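Local coordinates for protein glycosyl transferase (Staphylococcus aureus, PDB 5U02) that belongs to the glycosyl transferases and combines a helical linker domain with two beta-rich C-terminal domains of the E-set, immunoglobulin-like kind, at residues Phe253-Pro258 with Ser268-Ala273; Phe144-His149 with Ala241-Leu246; Leu173-Lys178 with Pro208-Trp213. All coordinates share one frame; numbering follows the deposited sequence.

Followed from the N terminus, the chain passes through the helical part and a small three-stranded sheet, then enters a curled antiparallel sheet that holds all three contacts. Residues 144-149 open contact 2. Contact 3 is nested within that loop: 173-178 and 208-213 join strand 168-175 to strand 212-221. Contact 2 then closes at 241-246, where the end of strand 138-146 meets the start of strand 245-249. Contact 1 follows in series as a hairpin of strands 252-260 and 267-274. Its first strand bonds to contact 2 through Leu256 N and Ala245 O. Its second bonds to contact 3 through Leu269 N and Trp213 O. Contacts 2 and 3 do not touch.

Contact 1 of 3, residues Phe253-Pro258 with Ser268-Ala273; sequences FYRLTP and SLYFTA
Arg255 and Thr257 pair with Thr272 and Tyr270 across an antiparallel beta hairpin. Its strands, 252-260 and 267-274, belong to the curled sheet of an E-set domain. Four backbone bonds join the two hydrogen-bonded pairs. Arg255 N donates to Thr272 O at 3.0 Å, and Thr272 N returns a longer bond of 3.3 Å to Arg255 O. Thr257 N reaches Tyr270 O at 2.8 Å, while Tyr270 N reaches Thr257 O at 2.9 Å. The backbones of Leu256 and Leu269 bond to Ala245 and Trp213, so each strand has a further neighbour in the sheet.

Arg255 starts with CG between its backbone N and carbonyl carbon (chi1 60°) and then runs extended to NE. This lays the guanidinium over the Thr272 methyl and beside the Tyr270 ring. Arg255 NH1 donates to Thr257 OG1 at 3.0 Å, with the oxygen in the guanidinium plane. Thr257 OG1 also bonds to Ser244 OG, so two partners grip it. Thr272 CG2 covers one guanidinium face, 3.7 Å from Arg255 CZ. The Tyr270 ring is tilted 32° from the guanidinium plane and meets NH1 obliquely. A bound imidazole lies close to the Arg255 side chain.

Leu256, Phe271, Pro258 and Leu269 occupy the other face. Leu256 CD1 rests 3.9 Å from Leu269 CB. At the open end of the hairpin, away from the connecting loop, the Tyr254 and Phe271 rings are nearly parallel, at 13°, but slid apart. Phe271 CZ lies over a face of the Tyr254 ring, 3.4 Å from its CG.

The chemistry thus divides the hairpin. One face is apolar, while the other holds a charged group steadied by the threonine hydroxyl of its own strand.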
loop_
_atom_site.group_PDB
_atom_site.type_symbol
_atom_site.label_atom_id
_atom_site.label_comp_id
_atom_site.label_asym_id
_atom_site.label_seq_id
_atom_site.Cartn_x
_atom_site.Cartn_y
_atom_site.Cartn_z
ATOM N N PHE A 253 25.514 -10.001 -16.677
ATOM C CA PHE A 253 24.984 -8.708 -17.082
ATOM C C PHE A 253 23.793 -8.882 -18.012
ATOM O O PHE A 253 23.760 -9.801 -18.837
ATOM C CB PHE A 253 26.064 -7.868 -17.759
ATOM C CG PHE A 253 27.057 -7.292 -16.798
ATOM C CD1 PHE A 253 26.827 -6.064 -16.202
ATOM C CD2 PHE A 253 28.213 -7.986 -16.477
ATOM C CE1 PHE A 253 27.735 -5.531 -15.312
ATOM C CE2 PHE A 253 29.126 -7.457 -15.589
ATOM C CZ PHE A 253 28.885 -6.228 -15.004
ATOM N N TYR A 254 22.817 -7.988 -17.865
ATOM C CA TYR A 254 21.591 -8.010 -18.646
ATOM C C TYR A 254 21.226 -6.588 -19.033
ATOM O O TYR A 254 21.690 -5.617 -18.426
ATOM C CB TYR A 254 20.421 -8.628 -17.869
ATOM C CG TYR A 254 20.657 -10.039 -17.367
ATOM C CD1 TYR A 254 21.399 -10.273 -16.218
ATOM C CD2 TYR A 254 20.101 -11.131 -18.022
ATOM C CE1 TYR A 254 21.605 -11.562 -15.748
ATOM C CE2 TYR A 254 20.299 -12.420 -17.558
ATOM C CZ TYR A 254 21.053 -12.628 -16.423
ATOM O OH TYR A 254 21.255 -13.903 -15.960
ATOM N N ARG A 255 20.381 -6.474 -20.053
ATOM C CA ARG A 255 19.756 -5.209 -20.400
ATOM C C ARG A 255 18.255 -5.325 -20.185
ATOM O O ARG A 255 17.659 -6.377 -20.448
ATOM C CB ARG A 255 20.064 -4.787 -21.848
ATOM C CG ARG A 255 19.598 -5.749 -22.944
ATOM C CD ARG A 255 19.816 -5.110 -24.316
ATOM N NE ARG A 255 19.670 -6.042 -25.435
ATOM C CZ ARG A 255 18.558 -6.180 -26.151
ATOM N NH1 ARG A 255 17.488 -5.453 -25.859
ATOM N NH2 ARG A 255 18.511 -7.043 -27.161
ATOM N N LEU A 256 17.663 -4.253 -19.661
ATOM C CA LEU A 256 16.216 -4.099 -19.554
ATOM C C LEU A 256 15.837 -3.010 -20.547
ATOM O O LEU A 256 16.272 -1.860 -20.409
ATOM C CB LEU A 256 15.793 -3.740 -18.131
ATOM C CG LEU A 256 14.303 -3.612 -17.810
ATOM C CD1 LEU A 256 13.608 -4.920 -18.097
ATOM C CD2 LEU A 256 14.069 -3.204 -16.354
ATOM N N THR A 257 15.056 -3.374 -21.557
ATOM C CA THR A 257 14.777 -2.490 -22.689
ATOM C C THR A 257 13.283 -2.248 -22.803
ATOM O O THR A 257 12.539 -3.170 -23.191
ATOM C CB THR A 257 15.311 -3.097 -23.990
ATOM O OG1 THR A 257 16.709 -3.386 -23.854
ATOM C CG2 THR A 257 15.109 -2.138 -25.161
ATOM N N PRO A 258 12.787 -1.059 -22.467
ATOM C CA PRO A 258 11.397 -0.730 -22.797
ATOM C C PRO A 258 11.221 -0.625 -24.301
ATOM O O PRO A 258 12.126 -0.204 -25.027
ATOM C CB PRO A 258 11.173 0.628 -22.117
ATOM C CG PRO A 258 12.250 0.723 -21.075
ATOM C CD PRO A 258 13.425 -0.011 -21.654
ATOM N N SER A 268 6.121 -2.618 -23.312
ATOM C CA SER A 268 6.561 -3.843 -22.664
ATOM C C SER A 268 8.023 -3.693 -22.266
ATOM O O SER A 268 8.695 -2.728 -22.640
ATOM C CB SER A 268 6.361 -5.057 -23.579
ATOM O OG SER A 268 4.991 -5.238 -23.894
ATOM N N LEU A 269 8.518 -4.655 -21.490
ATOM C CA LEU A 269 9.902 -4.666 -21.030
ATOM C C LEU A 269 10.588 -5.933 -21.521
ATOM O O LEU A 269 10.110 -7.044 -21.262
ATOM C CB LEU A 269 9.980 -4.581 -19.504
ATOM C CG LEU A 269 9.146 -3.466 -18.866
ATOM C CD1 LEU A 269 9.325 -3.437 -17.358
ATOM C CD2 LEU A 269 9.501 -2.119 -19.473
ATOM N N TYR A 270 11.709 -5.764 -22.218
ATOM C CA TYR A 270 12.496 -6.877 -22.736
ATOM C C TYR A 270 13.731 -7.056 -21.862
ATOM O O TYR A 270 14.508 -6.110 -21.678
ATOM C CB TYR A 270 12.887 -6.626 -24.193
ATOM C CG TYR A 270 13.471 -7.820 -24.915
ATOM C CD1 TYR A 270 12.656 -8.843 -25.379
ATOM C CD2 TYR A 270 14.836 -7.909 -25.159
ATOM C CE1 TYR A 270 13.188 -9.934 -26.054
ATOM C CE2 TYR A 270 15.377 -8.997 -25.830
ATOM C CZ TYR A 270 14.549 -9.999 -26.272
ATOM O OH TYR A 270 15.087 -11.073 -26.939
ATOM N N PHE A 271 13.908 -8.267 -21.334
ATOM C CA PHE A 271 15.006 -8.610 -20.435
ATOM C C PHE A 271 15.814 -9.743 -21.055
ATOM O O PHE A 271 15.276 -10.830 -21.298
ATOM C CB PHE A 271 14.469 -9.015 -19.059
ATOM C CG PHE A 271 15.538 -9.289 -18.040
ATOM C CD1 PHE A 271 16.192 -8.244 -17.409
ATOM C CD2 PHE A 271 15.881 -10.591 -17.703
ATOM C CE1 PHE A 271 17.177 -8.491 -16.467
ATOM C CE2 PHE A 271 16.865 -10.848 -16.757
ATOM C CZ PHE A 271 17.514 -9.798 -16.135
ATOM N N THR A 272 17.098 -9.491 -21.315
ATOM C CA THR A 272 17.938 -10.491 -21.959
ATOM C C THR A 272 19.398 -10.267 -21.582
ATOM O O THR A 272 19.805 -9.166 -21.195
ATOM C CB THR A 272 17.775 -10.468 -23.484
ATOM O OG1 THR A 272 18.320 -11.674 -24.033
ATOM C CG2 THR A 272 18.502 -9.275 -24.086
ATOM N N ALA A 273 20.183 -11.334 -21.706
ATOM C CA ALA A 273 21.592 -11.301 -21.342
ATOM C C ALA A 273 22.408 -10.501 -22.351
ATOM O O ALA A 273 22.050 -10.388 -23.526
ATOM C CB ALA A 273 22.151 -12.722 -21.247
#

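Contact 2 of 3, residues Phe144-His149 with Ala241-Leu246; sequences FKFDNH and AETSAL
Phe146 sets the edge of its ring against the backbone of Thr243, Ser244 and Ala245. The contact lies in the immunoglobulin-like (E-set) domain. Here strand 138-146 ends beside the chain that leads into strand 245-249.

With chi1 at 74°, the Phe146 side chain leaves CB with CG tucked over its own backbone. That torsion helps bring the CD2-CE2-CZ edge of the ring against segment 241-246. Phe146 CD2 meets the methyl CB of Ala245 at 3.9 Å. One atom further, Phe146 CE2 lies 3.7 Å from the carbonyl carbon C of Ser244. At the tip, Phe146 CZ approaches Thr243 O at 3.4 Å and the Thr243 methyl CG2 at 3.8 Å. Tyr239 packs edge-to-face with the same ring, and Pro258 and Ile151 also touch it.

Beyond the strand the chain turns. Asp147 OD1 accepts from His149 N at 2.7 Å, forming an Asx turn, and also bonds to Lys150 N. Asp147 O sits 3.5 Å from Ala245 CB. The Asn148 amide leads away from this contact and bonds to Tyr353, Thr348 and Glu302, which ties the turn to the C-terminal part of the chain.

No direct hydrogen bond spans the two segments. A water does so instead, donating to Asn148 O at 2.6 Å and to Leu246 O at 2.5 Å.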
loop_
_atom_site.group_PDB
_atom_site.type_symbol
_atom_site.label_atom_id
_atom_site.label_comp_id
_atom_site.label_asym_id
_atom_site.label_seq_id
_atom_site.Cartn_x
_atom_site.Cartn_y
_atom_site.Cartn_z
ATOM N N PHE A 144 7.184 8.454 -18.326
ATOM C CA PHE A 144 7.960 7.218 -18.233
ATOM C C PHE A 144 9.442 7.573 -18.247
ATOM O O PHE A 144 9.981 7.911 -19.305
ATOM C CB PHE A 144 7.614 6.266 -19.374
ATOM C CG PHE A 144 8.247 4.906 -19.241
ATOM C CD1 PHE A 144 9.550 4.687 -19.658
ATOM C CD2 PHE A 144 7.537 3.850 -18.696
ATOM C CE1 PHE A 144 10.138 3.434 -19.530
ATOM C CE2 PHE A 144 8.117 2.592 -18.563
ATOM C CZ PHE A 144 9.417 2.382 -18.982
ATOM N N LYS A 145 10.096 7.478 -17.087
ATOM C CA LYS A 145 11.535 7.673 -16.959
ATOM C C LYS A 145 12.160 6.446 -16.305
ATOM O O LYS A 145 11.509 5.742 -15.527
ATOM C CB LYS A 145 11.871 8.913 -16.118
ATOM C CG LYS A 145 11.072 10.161 -16.466
ATOM C CD LYS A 145 11.464 10.737 -17.816
ATOM C CE LYS A 145 10.953 12.164 -17.957
ATOM N NZ LYS A 145 11.139 12.707 -19.333
ATOM N N PHE A 146 13.434 6.197 -16.607
ATOM C CA PHE A 146 14.100 5.046 -16.018
ATOM C C PHE A 146 15.607 5.220 -16.103
ATOM O O PHE A 146 16.122 6.032 -16.879
ATOM C CB PHE A 146 13.660 3.734 -16.685
ATOM C CG PHE A 146 14.227 3.516 -18.064
ATOM C CD1 PHE A 146 13.854 4.325 -19.126
ATOM C CD2 PHE A 146 15.100 2.469 -18.307
ATOM C CE1 PHE A 146 14.365 4.110 -20.401
ATOM C CE2 PHE A 146 15.612 2.251 -19.577
ATOM C CZ PHE A 146 15.244 3.075 -20.623
ATOM N N ASP A 147 16.299 4.458 -15.261
ATOM C CA ASP A 147 17.752 4.363 -15.259
ATOM C C ASP A 147 18.111 2.983 -14.714
ATOM O O ASP A 147 17.245 2.114 -14.579
ATOM C CB ASP A 147 18.370 5.518 -14.457
ATOM C CG ASP A 147 17.762 5.664 -13.070
ATOM O OD1 ASP A 147 17.599 4.639 -12.370
ATOM O OD2 ASP A 147 17.441 6.809 -12.677
ATOM N N ASN A 148 19.389 2.780 -14.389
ATOM C CA ASN A 148 19.834 1.491 -13.862
ATOM C C ASN A 148 19.379 1.242 -12.427
ATOM O O ASN A 148 19.714 0.197 -11.854
ATOM C CB ASN A 148 21.359 1.386 -13.931
ATOM C CG ASN A 148 22.051 2.369 -13.014
ATOM O OD1 ASN A 148 21.830 3.574 -13.099
ATOM N ND2 ASN A 148 22.879 1.853 -12.107
ATOM N N HIS A 149 18.621 2.161 -11.838
ATOM C CA HIS A 149 18.207 2.078 -10.444
ATOM C C HIS A 149 16.702 1.931 -10.267
ATOM O O HIS A 149 16.263 1.158 -9.408
ATOM C CB HIS A 149 18.736 3.306 -9.684
ATOM C CG HIS A 149 18.133 3.505 -8.328
ATOM N ND1 HIS A 149 17.268 4.541 -8.031
ATOM C CD2 HIS A 149 18.249 2.772 -7.193
ATOM C CE1 HIS A 149 16.905 4.449 -6.764
ATOM N NE2 HIS A 149 17.480 3.383 -6.235
ATOM N N ALA A 241 14.471 4.838 -29.338
ATOM C CA ALA A 241 14.113 3.428 -29.259
ATOM C C ALA A 241 15.332 2.584 -28.913
ATOM O O ALA A 241 16.459 2.905 -29.296
ATOM C CB ALA A 241 13.503 2.962 -30.583
ATOM N N GLU A 242 15.095 1.516 -28.150
ATOM C CA GLU A 242 16.072 0.541 -27.679
ATOM C C GLU A 242 16.963 1.065 -26.551
ATOM O O GLU A 242 17.829 0.319 -26.075
ATOM C CB GLU A 242 16.948 -0.002 -28.820
ATOM C CG GLU A 242 16.151 -0.729 -29.903
ATOM C CD GLU A 242 15.437 -1.968 -29.374
ATOM O OE1 GLU A 242 15.995 -2.648 -28.488
ATOM O OE2 GLU A 242 14.314 -2.258 -29.835
ATOM N N THR A 243 16.769 2.300 -26.086
ATOM C CA THR A 243 17.459 2.766 -24.888
ATOM C C THR A 243 17.179 1.818 -23.723
ATOM O O THR A 243 16.027 1.449 -23.473
ATOM C CB THR A 243 17.012 4.190 -24.540
ATOM O OG1 THR A 243 17.452 5.092 -25.561
ATOM C CG2 THR A 243 17.594 4.634 -23.204
ATOM N N SER A 244 18.236 1.423 -23.012
ATOM C CA SER A 244 18.174 0.329 -22.052
ATOM C C SER A 244 18.766 0.738 -20.712
ATOM O O SER A 244 19.384 1.795 -20.565
ATOM C CB SER A 244 18.925 -0.910 -22.567
ATOM O OG SER A 244 18.357 -1.394 -23.762
ATOM N N ALA A 245 18.579 -0.145 -19.737
ATOM C CA ALA A 245 19.164 -0.035 -18.411
ATOM C C ALA A 245 20.006 -1.273 -18.136
ATOM O O ALA A 245 19.592 -2.397 -18.445
ATOM C CB ALA A 245 18.078 0.105 -17.342
ATOM N N LEU A 246 21.185 -1.068 -17.555
ATOM C CA LEU A 246 22.090 -2.166 -17.244
ATOM C C LEU A 246 21.713 -2.789 -15.905
ATOM O O LEU A 246 21.537 -2.082 -14.909
ATOM C CB LEU A 246 23.537 -1.678 -17.214
ATOM C CG LEU A 246 24.623 -2.729 -16.980
ATOM C CD1 LEU A 246 24.725 -3.679 -18.162
ATOM C CD2 LEU A 246 25.959 -2.053 -16.709
HETATM O O HOH W 1 20.860 -2.102 -12.479
#

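Contact 3 of 3, residues Leu173-Lys178 with Pro208-Trp213; sequences LHSRNK and PKEKIW
Ser175 and Trp213 face each other as a non-hydrogen-bonded antiparallel pair. They join strand 168-175 to strand 212-221 in the first of the two C-terminal beta domains, of the E-set kind. Just past the pair, Ser175 to Lys178 form a type I beta turn, closed by Lys178 N donating to Ser175 O at 2.8 Å.

Trp213 presents one face to Ser175 CB and Glu210 CB, both offset toward the rim of the ring. Ser175 CB in turn touches Glu210 CG at 3.5 Å. Leu173 approaches the indole obliquely, with its CB 4.0 Å from Trp213 CE3.

Arg176 folds back over Ile212. Its chain bends at chi2 and chi3, which brings a face of the guanidinium onto the Ile212 methyl. Arg176 NH2 lies 3.5 Å from Ile212 CG2, and the same nitrogen makes a salt bridge to Asp214. The backbones are joined as well. Arg176 N donates to Ile212 O at 3.1 Å, from 39° above the carbonyl plane.

Asn177 and Glu210 come together from opposite directions, with amide and carboxylate planes 61° apart. Asn177 ND2 donates to Glu210 OE2 at 3.2 Å. The oxygen lies close to the amide plane, while the nitrogen stands above the carboxylate plane. The other end of the amide is fixed too. A chi1 of 63° brings the Asn177 amide back toward Ser175, and its second torsion turns OD1 to the serine hydroxyl and Lys179 N; both bond to it. This holds the amide rotation from two ends.

Trp213 NE1 bonds to Leu207 O and adds a weak bond to Glu210 O. Within the turn, Ser175 OG donates to Asn177 OD1 at 2.7 Å, nearly in line with the C=O bond.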
loop_
_atom_site.group_PDB
_atom_site.type_symbol
_atom_site.label_atom_id
_atom_site.label_comp_id
_atom_site.label_asym_id
_atom_site.label_seq_id
_atom_site.Cartn_x
_atom_site.Cartn_y
_atom_site.Cartn_z
ATOM N N LEU A 173 3.084 -6.322 -14.145
ATOM C CA LEU A 173 3.945 -6.882 -15.178
ATOM C C LEU A 173 3.491 -8.316 -15.419
ATOM O O LEU A 173 3.429 -9.114 -14.480
ATOM C CB LEU A 173 5.418 -6.838 -14.762
ATOM C CG LEU A 173 6.000 -5.469 -14.391
ATOM C CD1 LEU A 173 7.495 -5.560 -14.093
ATOM C CD2 LEU A 173 5.728 -4.443 -15.485
ATOM N N HIS A 174 3.147 -8.633 -16.661
ATOM C CA HIS A 174 2.624 -9.945 -17.021
ATOM C C HIS A 174 3.510 -10.506 -18.120
ATOM O O HIS A 174 3.674 -9.870 -19.165
ATOM C CB HIS A 174 1.166 -9.840 -17.482
ATOM C CG HIS A 174 0.332 -11.052 -17.178
ATOM N ND1 HIS A 174 -0.995 -11.150 -17.551
ATOM C CD2 HIS A 174 0.632 -12.212 -16.543
ATOM C CE1 HIS A 174 -1.472 -12.317 -17.156
ATOM N NE2 HIS A 174 -0.506 -12.981 -16.543
ATOM N N SER A 175 4.103 -11.674 -17.880
ATOM C CA SER A 175 4.925 -12.288 -18.913
ATOM C C SER A 175 4.056 -12.619 -20.116
ATOM O O SER A 175 2.849 -12.844 -19.991
ATOM C CB SER A 175 5.627 -13.547 -18.387
ATOM O OG SER A 175 4.711 -14.572 -18.037
ATOM N N ARG A 176 4.675 -12.620 -21.302
ATOM C CA ARG A 176 3.906 -12.817 -22.529
ATOM C C ARG A 176 3.161 -14.146 -22.509
ATOM O O ARG A 176 2.032 -14.239 -23.007
ATOM C CB ARG A 176 4.823 -12.725 -23.753
ATOM C CG ARG A 176 4.167 -13.126 -25.084
ATOM C CD ARG A 176 3.059 -12.156 -25.468
ATOM N NE ARG A 176 3.458 -10.768 -25.286
ATOM C CZ ARG A 176 4.013 -10.021 -26.239
ATOM N NH1 ARG A 176 4.256 -10.537 -27.439
ATOM N NH2 ARG A 176 4.347 -8.758 -25.996
ATOM N N ASN A 177 3.757 -15.180 -21.920
ATOM C CA ASN A 177 3.085 -16.473 -21.830
ATOM C C ASN A 177 2.116 -16.555 -20.654
ATOM O O ASN A 177 1.676 -17.657 -20.315
ATOM C CB ASN A 177 4.115 -17.606 -21.741
ATOM C CG ASN A 177 4.975 -17.537 -20.482
ATOM O OD1 ASN A 177 4.716 -16.756 -19.562
ATOM N ND2 ASN A 177 6.007 -18.368 -20.439
ATOM N N LYS A 178 1.804 -15.427 -20.014
ATOM C CA LYS A 178 0.877 -15.331 -18.889
ATOM C C LYS A 178 1.308 -16.148 -17.671
ATOM O O LYS A 178 0.552 -16.235 -16.697
ATOM C CB LYS A 178 -0.548 -15.740 -19.295
ATOM C CG LYS A 178 -0.997 -15.219 -20.648
ATOM C CD LYS A 178 -1.451 -13.776 -20.557
ATOM C CE LYS A 178 -1.319 -13.070 -21.897
ATOM N NZ LYS A 178 -1.582 -11.613 -21.767
ATOM N N PRO A 208 14.457 -12.656 -14.503
ATOM C CA PRO A 208 15.052 -13.689 -15.373
ATOM C C PRO A 208 14.095 -14.781 -15.807
ATOM O O PRO A 208 14.439 -15.542 -16.721
ATOM C CB PRO A 208 16.173 -14.284 -14.509
ATOM C CG PRO A 208 16.444 -13.286 -13.494
ATOM C CD PRO A 208 15.184 -12.551 -13.226
ATOM N N LYS A 209 12.922 -14.894 -15.184
ATOM C CA LYS A 209 12.028 -16.004 -15.491
ATOM C C LYS A 209 11.523 -15.949 -16.923
ATOM O O LYS A 209 11.262 -16.996 -17.526
ATOM C CB LYS A 209 10.849 -16.006 -14.522
ATOM C CG LYS A 209 11.252 -16.118 -13.070
ATOM C CD LYS A 209 10.080 -15.779 -12.166
ATOM C CE LYS A 209 10.409 -16.059 -10.710
ATOM N NZ LYS A 209 9.235 -15.811 -9.839
ATOM N N GLU A 210 11.355 -14.752 -17.477
ATOM C CA GLU A 210 10.845 -14.596 -18.831
ATOM C C GLU A 210 11.508 -13.393 -19.484
ATOM O O GLU A 210 12.040 -12.507 -18.813
ATOM C CB GLU A 210 9.316 -14.434 -18.858
ATOM C CG GLU A 210 8.538 -15.512 -18.107
ATOM C CD GLU A 210 8.410 -16.799 -18.893
ATOM O OE1 GLU A 210 8.439 -16.742 -20.144
ATOM O OE2 GLU A 210 8.279 -17.866 -18.258
ATOM N N LYS A 211 11.461 -13.366 -20.814
ATOM C CA LYS A 211 12.102 -12.281 -21.547
ATOM C C LYS A 211 11.157 -11.106 -21.755
ATOM O O LYS A 211 11.584 -9.950 -21.681
ATOM C CB LYS A 211 12.623 -12.785 -22.895
ATOM C CG LYS A 211 13.639 -13.916 -22.794
ATOM C CD LYS A 211 14.870 -13.649 -23.649
ATOM C CE LYS A 211 14.594 -13.986 -25.103
ATOM N NZ LYS A 211 15.841 -14.123 -25.916
ATOM N N ILE A 212 9.880 -11.378 -22.015
ATOM C CA ILE A 212 8.907 -10.349 -22.367
ATOM C C ILE A 212 7.970 -10.128 -21.187
ATOM O O ILE A 212 7.302 -11.062 -20.727
ATOM C CB ILE A 212 8.116 -10.734 -23.628
ATOM C CG1 ILE A 212 9.065 -10.942 -24.810
ATOM C CG2 ILE A 212 7.094 -9.660 -23.948
ATOM C CD1 ILE A 212 8.382 -11.538 -26.044
ATOM N N TRP A 213 7.907 -8.884 -20.713
ATOM C CA TRP A 213 7.021 -8.480 -19.627
ATOM C C TRP A 213 6.128 -7.361 -20.146
ATOM O O TRP A 213 6.615 -6.272 -20.467
ATOM C CB TRP A 213 7.818 -8.026 -18.402
ATOM C CG TRP A 213 8.686 -9.101 -17.806
ATOM C CD1 TRP A 213 9.978 -9.392 -18.144
ATOM C CD2 TRP A 213 8.323 -10.029 -16.771
ATOM N NE1 TRP A 213 10.440 -10.440 -17.384
ATOM C CE2 TRP A 213 9.444 -10.848 -16.534
ATOM C CE3 TRP A 213 7.161 -10.243 -16.024
ATOM C CZ2 TRP A 213 9.438 -11.864 -15.582
ATOM C CZ3 TRP A 213 7.157 -11.260 -15.078
ATOM C CH2 TRP A 213 8.287 -12.054 -14.866
#